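Local coordinates for protein putative 6-phosphogluconolactonase (Neisseria gonorrhoeae, PDB 3LHI) that probably hydrolyses 6-phosphogluconolactone to 6-phosphogluconate, the second step of the oxidative pentose phosphate pathway, at residues Met102-Lys107 with Val118-Lys123. Sequence-based numbering, arbitrary orientation. Where two conformers were deposited one is given.
Sequences MVEDGK and VDYALK
Y120 reaches out from helix 114-124 and lays its ring against the backbone and side chain of E104, in the loop that leads from strand 98-99 into this same helix; E104 opens the type II beta turn E104-K107. With CG anti to the backbone N (chi1 169°), the ring is carried toward the loop. E104 CB sits over one face in a CH-pi contact, 3.9 Å from the ring centroid and displaced toward the rim. The glutamate then runs on extended, crossing the tyrosine at about a right angle, and its carboxylate lies nearly parallel to the ring, the planes 12° apart, with E104 CD 3.7 Å from Y120 CE2. At the ring edge stands the carbonyl O of M102. A water lies 3.2 Å from Y120 OH and accepts a hydrogen bond from D105 N (2.9 Å), bridging phenol and loop; D105 itself is tied by its carboxylate to R86 and T75. One residue on, A121 turns its methyl to M102: A121 CB is 3.5 Å from M102 O and, in the modelled conformer, 4.3 Å from M102 SE. In that conformer the selenomethionine side chain heads on into the sheet, among T66, L67 and I176. Loop and helix thus rely on shape fit and one water bridge rather than direct polar bonds, and burying M102 O without a partner probably costs some energy.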
loop_
_atom_site.group_PDB
_atom_site.type_symbol
_atom_site.label_atom_id
_atom_site.label_comp_id
_atom_site.label_asym_id
_atom_site.label_seq_id
_atom_site.Cartn_x
_atom_site.Cartn_y
_atom_site.Cartn_z
HETATM N N MSE A 102 10.041 7.021 1.278
HETATM C CA MSE A 102 10.394 6.101 0.219
HETATM C C MSE A 102 11.335 6.738 -0.836
HETATM O O MSE A 102 12.192 6.068 -1.402
HETATM C CB MSE A 102 9.116 5.592 -0.448
HETATM C CG MSE A 102 8.257 4.639 0.396
HETATM SE SE MSE A 102 8.999 2.827 0.403
HETATM C CE MSE A 102 7.856 2.040 -1.030
ATOM N N VAL A 103 11.115 8.024 -1.107
ATOM C CA VAL A 103 11.942 8.893 -1.972
ATOM C C VAL A 103 12.311 10.105 -1.134
ATOM O O VAL A 103 11.471 10.685 -0.405
ATOM C CB VAL A 103 11.144 9.332 -3.255
ATOM C CG1 VAL A 103 11.908 10.368 -4.070
ATOM C CG2 VAL A 103 10.913 8.117 -4.138
ATOM N N GLU A 104 13.583 10.521 -1.229
ATOM C CA GLU A 104 14.094 11.644 -0.461
ATOM C C GLU A 104 13.570 12.969 -0.994
ATOM O O GLU A 104 13.648 13.210 -2.202
ATOM C CB GLU A 104 15.637 11.606 -0.530
ATOM C CG GLU A 104 16.311 12.515 0.463
ATOM C CD GLU A 104 17.820 12.324 0.551
ATOM O OE1 GLU A 104 18.365 11.527 -0.237
ATOM O OE2 GLU A 104 18.399 12.990 1.434
ATOM N N ASP A 105 13.089 13.824 -0.102
ATOM C CA ASP A 105 12.677 15.180 -0.471
ATOM C C ASP A 105 13.866 15.988 -0.997
ATOM O O ASP A 105 14.995 15.823 -0.513
ATOM C CB ASP A 105 12.090 15.924 0.727
ATOM C CG ASP A 105 10.760 15.380 1.197
ATOM O OD1 ASP A 105 9.985 14.868 0.342
ATOM O OD2 ASP A 105 10.506 15.524 2.409
ATOM N N GLY A 106 13.601 16.862 -1.953
ATOM C CA GLY A 106 14.614 17.779 -2.455
ATOM C C GLY A 106 15.459 17.267 -3.587
ATOM O O GLY A 106 16.269 18.003 -4.143
ATOM N N LYS A 107 15.278 16.014 -3.943
ATOM C CA LYS A 107 15.979 15.437 -5.061
ATOM C C LYS A 107 15.200 15.578 -6.352
ATOM O O LYS A 107 14.012 15.279 -6.403
ATOM C CB LYS A 107 16.269 13.961 -4.783
ATOM C CG LYS A 107 17.098 13.724 -3.544
ATOM C CD LYS A 107 18.525 14.279 -3.664
ATOM C CE LYS A 107 19.360 13.852 -2.470
ATOM N NZ LYS A 107 20.553 14.674 -2.329
ATOM N N VAL A 118 16.334 2.714 -3.767
ATOM C CA VAL A 118 15.965 1.534 -2.980
ATOM C C VAL A 118 16.826 1.430 -1.735
ATOM O O VAL A 118 16.339 1.138 -0.647
ATOM C CB VAL A 118 15.987 0.239 -3.779
ATOM C CG1 VAL A 118 15.732 -0.955 -2.839
ATOM C CG2 VAL A 118 14.929 0.296 -4.863
ATOM N N ASP A 119 18.111 1.701 -1.873
ATOM C CA ASP A 119 18.982 1.642 -0.719
ATOM C C ASP A 119 18.588 2.633 0.372
ATOM O O ASP A 119 18.554 2.276 1.552
ATOM C CB ASP A 119 20.439 1.737 -1.151
ATOM C CG ASP A 119 20.941 0.394 -1.766
ATOM O OD1 ASP A 119 20.235 -0.709 -1.729
ATOM O OD2 ASP A 119 22.048 0.455 -2.291
ATOM N N TYR A 120 18.229 3.859 -0.025
ATOM C CA TYR A 120 17.759 4.897 0.903
ATOM C C TYR A 120 16.472 4.417 1.572
ATOM O O TYR A 120 16.354 4.479 2.789
ATOM C CB TYR A 120 17.532 6.228 0.152
ATOM C CG TYR A 120 16.801 7.315 0.905
ATOM C CD1 TYR A 120 15.405 7.410 0.841
ATOM C CD2 TYR A 120 17.485 8.241 1.650
ATOM C CE1 TYR A 120 14.714 8.402 1.526
ATOM C CE2 TYR A 120 16.819 9.229 2.341
ATOM C CZ TYR A 120 15.412 9.290 2.286
ATOM O OH TYR A 120 14.719 10.284 2.952
ATOM N N ALA A 121 15.537 3.931 0.775
ATOM C CA ALA A 121 14.243 3.476 1.324
ATOM C C ALA A 121 14.419 2.302 2.326
ATOM O O ALA A 121 13.788 2.284 3.393
ATOM C CB ALA A 121 13.287 3.132 0.218
ATOM N N LEU A 122 15.335 1.383 1.992
ATOM C CA LEU A 122 15.607 0.228 2.871
ATOM C C LEU A 122 16.156 0.652 4.208
ATOM O O LEU A 122 15.893 0.003 5.215
ATOM C CB LEU A 122 16.537 -0.780 2.182
ATOM C CG LEU A 122 15.932 -1.686 1.090
ATOM C CD1 LEU A 122 17.047 -2.365 0.251
ATOM C CD2 LEU A 122 14.898 -2.676 1.634
ATOM N N LYS A 123 16.954 1.722 4.236
ATOM C CA LYS A 123 17.490 2.272 5.470
ATOM C C LYS A 123 16.427 2.842 6.411
ATOM O O LYS A 123 16.672 2.917 7.609
ATOM C CB LYS A 123 18.572 3.314 5.216
ATOM C CG LYS A 123 19.860 2.691 4.711
ATOM C CD LYS A 123 20.857 3.815 4.365
ATOM C CE LYS A 123 22.225 3.266 3.901
ATOM N NZ LYS A 123 22.224 2.049 3.004
HETATM O O HOH W 1 12.982 12.933 2.660
#